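Local coordinates for protein pyridoxamine 5'-phosphate oxidase (PDB 4HMW) that catalyses FMN-dependent oxidations by molecular oxygen in the terminal steps of phenazine antibiotic biosynthesis, at residues Y178-A190 against R197-K209. Sequence-based numbering, arbitrary orientation.
Sequences YRLEPHEMEFWAA and RRLRYERDGNDWK. With FMN (flavin mononucleotide), chain C.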
loop_
_atom_site.group_PDB
_atom_site.type_symbol
_atom_site.label_atom_id
_atom_site.label_comp_id
_atom_site.label_asym_id
_atom_site.label_seq_id
_atom_site.Cartn_x
_atom_site.Cartn_y
_atom_site.Cartn_z
ATOM N N TYR B 178 -10.769 14.772 0.055
ATOM C CA TYR B 178 -11.611 13.663 0.521
ATOM C C TYR B 178 -11.267 13.386 1.972
ATOM O O TYR B 178 -10.148 13.625 2.390
ATOM C CB TYR B 178 -11.328 12.356 -0.264
ATOM C CG TYR B 178 -11.776 12.417 -1.702
ATOM C CD1 TYR B 178 -13.052 12.066 -2.075
ATOM C CD2 TYR B 178 -10.902 12.821 -2.681
ATOM C CE1 TYR B 178 -13.435 12.135 -3.390
ATOM C CE2 TYR B 178 -11.271 12.902 -3.971
ATOM C CZ TYR B 178 -12.526 12.556 -4.336
ATOM O OH TYR B 178 -12.854 12.650 -5.673
ATOM N N ARG B 179 -12.235 12.891 2.727
ATOM C CA ARG B 179 -11.965 12.283 4.019
ATOM C C ARG B 179 -12.170 10.773 3.930
ATOM O O ARG B 179 -13.245 10.302 3.591
ATOM C CB ARG B 179 -12.870 12.892 5.095
ATOM C CG ARG B 179 -12.517 12.391 6.540
ATOM C CD ARG B 179 -13.526 12.870 7.567
ATOM N NE ARG B 179 -13.615 14.326 7.601
ATOM C CZ ARG B 179 -14.550 15.076 7.007
ATOM N NH1 ARG B 179 -14.469 16.390 7.129
ATOM N NH2 ARG B 179 -15.571 14.553 6.326
ATOM N N LEU B 180 -11.118 10.009 4.241
ATOM C CA LEU B 180 -11.234 8.588 4.337
ATOM C C LEU B 180 -11.756 8.277 5.716
ATOM O O LEU B 180 -11.040 8.416 6.685
ATOM C CB LEU B 180 -9.890 7.918 4.054
ATOM C CG LEU B 180 -9.830 6.389 4.153
ATOM C CD1 LEU B 180 -10.836 5.747 3.226
ATOM C CD2 LEU B 180 -8.414 5.871 3.871
ATOM N N GLU B 181 -13.021 7.887 5.790
ATOM C CA GLU B 181 -13.690 7.602 7.053
ATOM C C GLU B 181 -13.738 6.094 7.268
ATOM O O GLU B 181 -14.335 5.350 6.463
ATOM C CB GLU B 181 -15.118 8.179 7.062
ATOM C CG GLU B 181 -15.162 9.653 6.771
ATOM C CD GLU B 181 -16.522 10.277 7.022
ATOM O OE1 GLU B 181 -17.543 9.538 7.108
ATOM O OE2 GLU B 181 -16.570 11.528 7.108
ATOM N N PRO B 182 -13.093 5.620 8.332
ATOM C CA PRO B 182 -12.948 4.172 8.455
ATOM C C PRO B 182 -14.204 3.485 8.951
ATOM O O PRO B 182 -14.912 4.056 9.792
ATOM C CB PRO B 182 -11.833 4.023 9.505
ATOM C CG PRO B 182 -11.903 5.276 10.309
ATOM C CD PRO B 182 -12.303 6.349 9.340
ATOM N N HIS B 183 -14.464 2.276 8.446
ATOM C CA HIS B 183 -15.350 1.327 9.139
ATOM C C HIS B 183 -14.556 0.174 9.746
ATOM O O HIS B 183 -15.130 -0.677 10.438
ATOM C CB HIS B 183 -16.421 0.757 8.197
ATOM C CG HIS B 183 -15.868 -0.045 7.071
ATOM N ND1 HIS B 183 -15.695 0.480 5.815
ATOM C CD2 HIS B 183 -15.432 -1.330 7.010
ATOM C CE1 HIS B 183 -15.164 -0.440 5.027
ATOM N NE2 HIS B 183 -14.992 -1.546 5.729
ATOM N N GLU B 184 -13.250 0.131 9.467
ATOM C CA GLU B 184 -12.404 -0.947 9.983
ATOM C C GLU B 184 -10.986 -0.422 10.018
ATOM O O GLU B 184 -10.562 0.234 9.088
ATOM C CB GLU B 184 -12.484 -2.208 9.103
ATOM C CG GLU B 184 -11.613 -3.354 9.610
ATOM C CD GLU B 184 -11.677 -4.602 8.720
ATOM O OE1 GLU B 184 -11.106 -5.640 9.119
ATOM O OE2 GLU B 184 -12.314 -4.568 7.628
ATOM N N MET B 185 -10.263 -0.679 11.104
ATOM C CA MET B 185 -8.826 -0.415 11.165
ATOM C C MET B 185 -8.081 -1.554 11.822
ATOM O O MET B 185 -8.602 -2.205 12.679
ATOM C CB MET B 185 -8.545 0.856 11.956
ATOM C CG MET B 185 -9.075 2.054 11.250
ATOM S SD MET B 185 -8.710 3.621 12.005
ATOM C CE MET B 185 -7.009 3.529 12.292
ATOM N N GLU B 186 -6.849 -1.794 11.399
ATOM C CA GLU B 186 -6.002 -2.733 12.119
ATOM C C GLU B 186 -4.700 -2.083 12.432
ATOM O O GLU B 186 -4.111 -1.347 11.585
ATOM C CB GLU B 186 -5.677 -4.024 11.334
ATOM C CG GLU B 186 -4.828 -4.991 12.242
ATOM C CD GLU B 186 -4.117 -6.177 11.551
ATOM O OE1 GLU B 186 -4.536 -6.614 10.431
ATOM O OE2 GLU B 186 -3.140 -6.700 12.169
ATOM N N PHE B 187 -4.246 -2.355 13.651
ATOM C CA PHE B 187 -2.959 -1.888 14.144
ATOM C C PHE B 187 -2.100 -3.117 14.334
ATOM O O PHE B 187 -2.495 -4.046 15.038
ATOM C CB PHE B 187 -3.177 -1.175 15.456
ATOM C CG PHE B 187 -3.941 0.115 15.310
ATOM C CD1 PHE B 187 -5.325 0.092 15.263
ATOM C CD2 PHE B 187 -3.291 1.326 15.222
ATOM C CE1 PHE B 187 -6.045 1.231 15.098
ATOM C CE2 PHE B 187 -4.022 2.493 15.081
ATOM C CZ PHE B 187 -5.412 2.438 15.016
ATOM N N TRP B 188 -0.934 -3.129 13.705
ATOM C CA TRP B 188 -0.007 -4.280 13.738
ATOM C C TRP B 188 1.373 -3.851 14.202
ATOM O O TRP B 188 1.911 -2.879 13.700
ATOM C CB TRP B 188 0.097 -4.831 12.329
ATOM C CG TRP B 188 0.921 -6.087 12.086
ATOM C CD1 TRP B 188 0.438 -7.344 11.929
ATOM C CD2 TRP B 188 2.342 -6.194 11.924
ATOM N NE1 TRP B 188 1.441 -8.232 11.662
ATOM C CE2 TRP B 188 2.625 -7.557 11.622
ATOM C CE3 TRP B 188 3.390 -5.278 11.930
ATOM C CZ2 TRP B 188 3.911 -8.021 11.398
ATOM C CZ3 TRP B 188 4.671 -5.746 11.679
ATOM C CH2 TRP B 188 4.918 -7.101 11.418
ATOM N N ALA B 189 1.955 -4.577 15.157
ATOM C CA ALA B 189 3.281 -4.232 15.650
ATOM C C ALA B 189 4.102 -5.497 15.790
ATOM O O ALA B 189 3.733 -6.415 16.497
ATOM C CB ALA B 189 3.201 -3.508 16.957
ATOM N N ALA B 190 5.241 -5.510 15.127
ATOM C CA ALA B 190 6.112 -6.684 15.078
ATOM C C ALA B 190 6.648 -7.026 16.466
ATOM O O ALA B 190 6.912 -6.142 17.305
ATOM C CB ALA B 190 7.285 -6.423 14.138
ATOM N N ARG B 197 1.679 -8.311 17.454
ATOM C CA ARG B 197 0.500 -7.726 18.086
ATOM C C ARG B 197 -0.414 -7.224 17.000
ATOM O O ARG B 197 -0.012 -6.382 16.211
ATOM C CB ARG B 197 0.888 -6.526 18.968
ATOM C CG ARG B 197 1.449 -6.865 20.305
ATOM C CD ARG B 197 2.890 -7.337 20.300
ATOM N NE ARG B 197 3.876 -6.468 19.646
ATOM C CZ ARG B 197 4.503 -5.434 20.199
ATOM N NH1 ARG B 197 4.208 -5.009 21.416
ATOM N NH2 ARG B 197 5.413 -4.804 19.490
ATOM N N ARG B 198 -1.642 -7.727 16.984
ATOM C CA ARG B 198 -2.626 -7.380 15.951
ATOM C C ARG B 198 -3.920 -7.006 16.617
ATOM O O ARG B 198 -4.524 -7.817 17.285
ATOM C CB ARG B 198 -2.888 -8.560 15.021
ATOM C CG ARG B 198 -1.648 -9.070 14.254
ATOM C CD ARG B 198 -2.074 -10.081 13.212
ATOM N NE ARG B 198 -2.914 -9.461 12.190
ATOM C CZ ARG B 198 -3.540 -10.118 11.205
ATOM N NH1 ARG B 198 -3.446 -11.436 11.112
ATOM N NH2 ARG B 198 -4.271 -9.431 10.319
ATOM N N LEU B 199 -4.329 -5.749 16.452
ATOM C CA LEU B 199 -5.550 -5.240 17.047
ATOM C C LEU B 199 -6.445 -4.734 15.947
ATOM O O LEU B 199 -6.114 -3.772 15.231
ATOM C CB LEU B 199 -5.215 -4.080 18.010
ATOM C CG LEU B 199 -6.416 -3.433 18.708
ATOM C CD1 LEU B 199 -7.096 -4.385 19.695
ATOM C CD2 LEU B 199 -5.943 -2.165 19.432
ATOM N N ARG B 200 -7.595 -5.364 15.819
ATOM C CA ARG B 200 -8.593 -4.994 14.825
ATOM C C ARG B 200 -9.762 -4.242 15.448
ATOM O O ARG B 200 -10.294 -4.666 16.462
ATOM C CB ARG B 200 -9.116 -6.247 14.105
ATOM C CG ARG B 200 -10.342 -5.970 13.246
ATOM C CD ARG B 200 -10.955 -7.226 12.647
ATOM N NE ARG B 200 -10.119 -7.909 11.688
ATOM C CZ ARG B 200 -10.267 -9.200 11.353
ATOM N NH1 ARG B 200 -11.192 -9.955 11.956
ATOM N NH2 ARG B 200 -9.465 -9.756 10.440
ATOM N N TYR B 201 -10.092 -3.096 14.857
ATOM C CA TYR B 201 -11.309 -2.340 15.160
ATOM C C TYR B 201 -12.319 -2.493 14.033
ATOM O O TYR B 201 -11.979 -2.299 12.868
ATOM C CB TYR B 201 -11.043 -0.855 15.239
ATOM C CG TYR B 201 -10.418 -0.343 16.526
ATOM C CD1 TYR B 201 -9.051 -0.484 16.764
ATOM C CD2 TYR B 201 -11.190 0.304 17.494
ATOM C CE1 TYR B 201 -8.473 0.011 17.921
ATOM C CE2 TYR B 201 -10.623 0.786 18.663
ATOM C CZ TYR B 201 -9.254 0.637 18.863
ATOM O OH TYR B 201 -8.649 1.131 19.980
ATOM N N GLU B 202 -13.563 -2.795 14.378
ATOM C CA GLU B 202 -14.632 -2.852 13.372
ATOM C C GLU B 202 -15.816 -2.036 13.847
ATOM O O GLU B 202 -16.197 -2.133 15.003
ATOM C CB GLU B 202 -15.120 -4.287 13.145
ATOM C CG GLU B 202 -14.158 -5.224 12.455
ATOM C CD GLU B 202 -14.624 -6.701 12.493
ATOM O OE1 GLU B 202 -14.572 -7.318 13.587
ATOM O OE2 GLU B 202 -15.068 -7.235 11.430
ATOM N N ARG B 203 -16.437 -1.282 12.943
ATOM C CA ARG B 203 -17.566 -0.457 13.340
ATOM C C ARG B 203 -18.719 -1.351 13.704
ATOM O O ARG B 203 -18.965 -2.349 13.051
ATOM C CB ARG B 203 -17.973 0.557 12.254
ATOM C CG ARG B 203 -18.722 1.749 12.832
ATOM C CD ARG B 203 -19.130 2.724 11.733
ATOM N NE ARG B 203 -20.339 3.490 12.053
ATOM C CZ ARG B 203 -20.753 4.559 11.374
ATOM N NH1 ARG B 203 -21.857 5.196 11.737
ATOM N NH2 ARG B 203 -20.056 5.011 10.334
ATOM N N ASP B 204 -19.416 -0.956 14.761
ATOM C CA ASP B 204 -20.537 -1.701 15.308
ATOM C C ASP B 204 -21.636 -0.701 15.701
ATOM O O ASP B 204 -21.811 -0.356 16.869
ATOM C CB ASP B 204 -20.049 -2.513 16.514
ATOM C CG ASP B 204 -21.157 -3.267 17.194
ATOM O OD1 ASP B 204 -22.207 -3.490 16.547
ATOM O OD2 ASP B 204 -20.973 -3.623 18.385
ATOM N N GLY B 205 -22.363 -0.212 14.706
ATOM C CA GLY B 205 -23.315 0.853 14.935
ATOM C C GLY B 205 -22.569 2.132 15.258
ATOM O O GLY B 205 -21.644 2.542 14.531
ATOM N N ASN B 206 -22.943 2.745 16.372
ATOM C CA ASN B 206 -22.332 3.990 16.806
ATOM C C ASN B 206 -21.065 3.725 17.585
ATOM O O ASN B 206 -20.394 4.660 18.012
ATOM C CB ASN B 206 -23.303 4.796 17.690
ATOM C CG ASN B 206 -24.408 5.465 16.893
ATOM O OD1 ASN B 206 -24.287 5.691 15.688
ATOM N ND2 ASN B 206 -25.491 5.796 17.570
ATOM N N ASP B 207 -20.738 2.449 17.768
ATOM C CA ASP B 207 -19.593 2.081 18.580
ATOM C C ASP B 207 -18.605 1.262 17.773
ATOM O O ASP B 207 -18.799 1.018 16.581
ATOM C CB ASP B 207 -20.062 1.296 19.801
ATOM C CG ASP B 207 -21.098 2.061 20.628
ATOM O OD1 ASP B 207 -20.792 3.202 21.073
ATOM O OD2 ASP B 207 -22.225 1.532 20.816
ATOM N N TRP B 208 -17.530 0.861 18.431
ATOM C CA TRP B 208 -16.513 0.032 17.793
ATOM C C TRP B 208 -16.337 -1.252 18.582
ATOM O O TRP B 208 -16.476 -1.251 19.795
ATOM C CB TRP B 208 -15.167 0.750 17.711
ATOM C CG TRP B 208 -15.154 1.927 16.789
ATOM C CD1 TRP B 208 -15.523 3.215 17.081
ATOM C CD2 TRP B 208 -14.759 1.925 15.409
ATOM N NE1 TRP B 208 -15.371 3.999 15.973
ATOM C CE2 TRP B 208 -14.910 3.238 14.931
ATOM C CE3 TRP B 208 -14.281 0.938 14.535
ATOM C CZ2 TRP B 208 -14.580 3.599 13.626
ATOM C CZ3 TRP B 208 -13.956 1.289 13.245
ATOM C CH2 TRP B 208 -14.116 2.612 12.797
ATOM N N LYS B 209 -16.071 -2.337 17.869
ATOM C CA LYS B 209 -15.700 -3.637 18.450
ATOM C C LYS B 209 -14.224 -3.928 18.159
ATOM O O LYS B 209 -13.756 -3.710 17.047
ATOM C CB LYS B 209 -16.566 -4.694 17.798
ATOM C CG LYS B 209 -16.294 -6.127 18.137
ATOM C CD LYS B 209 -17.263 -7.004 17.318
ATOM C CE LYS B 209 -16.954 -6.944 15.796
ATOM N NZ LYS B 209 -18.145 -7.003 14.891
HETATM N N1 FMN C . 2.041 -12.114 5.800
HETATM C C2 FMN C . 1.985 -13.198 4.969
HETATM O O2 FMN C . 1.035 -13.960 5.010
HETATM N N3 FMN C . 2.976 -13.403 4.047
HETATM C C4 FMN C . 4.062 -12.565 3.990
HETATM O O4 FMN C . 4.947 -12.790 3.140
HETATM C C4A FMN C . 4.141 -11.478 4.851
HETATM N N5 FMN C . 5.243 -10.640 4.834
HETATM C C5A FMN C . 5.258 -9.538 5.692
HETATM C C6 FMN C . 6.339 -8.683 5.653
HETATM C C7 FMN C . 6.376 -7.567 6.464
HETATM C C7M FMN C . 7.566 -6.677 6.383
HETATM C C8 FMN C . 5.341 -7.323 7.358
HETATM C C8M FMN C . 5.350 -6.113 8.233
HETATM C C9 FMN C . 4.254 -8.175 7.400
HETATM C C9A FMN C . 4.225 -9.311 6.600
HETATM N N10 FMN C . 3.134 -10.218 6.636
HETATM C C10 FMN C . 3.117 -11.278 5.765
HETATM C "C1'" FMN C . 1.974 -10.082 7.556
HETATM C "C2'" FMN C . 0.820 -9.332 6.887
HETATM O "O2'" FMN C . 1.084 -7.924 6.803
HETATM C "C3'" FMN C . -0.508 -9.538 7.617
HETATM O "O3'" FMN C . -0.341 -9.120 8.955
HETATM C "C4'" FMN C . -0.987 -11.000 7.531
HETATM O "O4'" FMN C . -0.549 -11.570 6.311
HETATM C "C5'" FMN C . -2.487 -11.116 7.746
HETATM O "O5'" FMN C . -3.178 -10.297 6.827
HETATM P P FMN C . -4.749 -10.458 6.591
HETATM O O1P FMN C . -4.978 -11.726 5.790
HETATM O O2P FMN C . -5.421 -10.562 7.968
HETATM O O3P FMN C . -5.146 -9.262 5.794
HETATM O O HOH W 1 -17.729 4.354 9.137
HETATM O O HOH W 2 -8.479 -6.195 10.265
HETATM O O HOH W 3 -13.004 -7.841 9.514
#
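Arg198 spends one nitrogen, NH2, on two anions at once: it donates to Glu186 OE1 at 2.8 Å and to the flavin phosphate oxygen O2P at 2.9 Å. Its NE completes a side-on, two-nitrogen salt bridge by reaching Glu186 OE2 (2.8 Å). Both carboxylate oxygens lie in the guanidinium plane and are met on their syn sides, but from a little over 30° out of the carboxylate plane. Glu186 arrives there extended, with CG anti to N (chi1 -177°), while the bend at chi3 of Arg198 turns its head toward the cofactor. Trp188, beside it, brings CH2 to the flavin methyl C8M (3.4 Å).

These residues share one face of an antiparallel hairpin, strands 184-189 and 197-204, which walls an FMN site at the dimer interface. Farther along, Glu184 meets Arg200 by charge alone, with water bridging them, and pairs more directly with Arg87 of the second subunit. The other face carries Phe187 and Tyr201, whose rings meet obliquely and are covered by helix 30-43. At the hairpin's loop end, Ala189 O accepts from Arg197 N and NE, on opposite faces of its carbonyl plane.

Glu186 thus acts as a second-shell residue: with Gln214 O and Ser146 OG of the second subunit, which hold NH1, it helps to fix the guanidinium's rotation, probably offsetting part of its charge while NH2 keeps its second N-H for the phosphate.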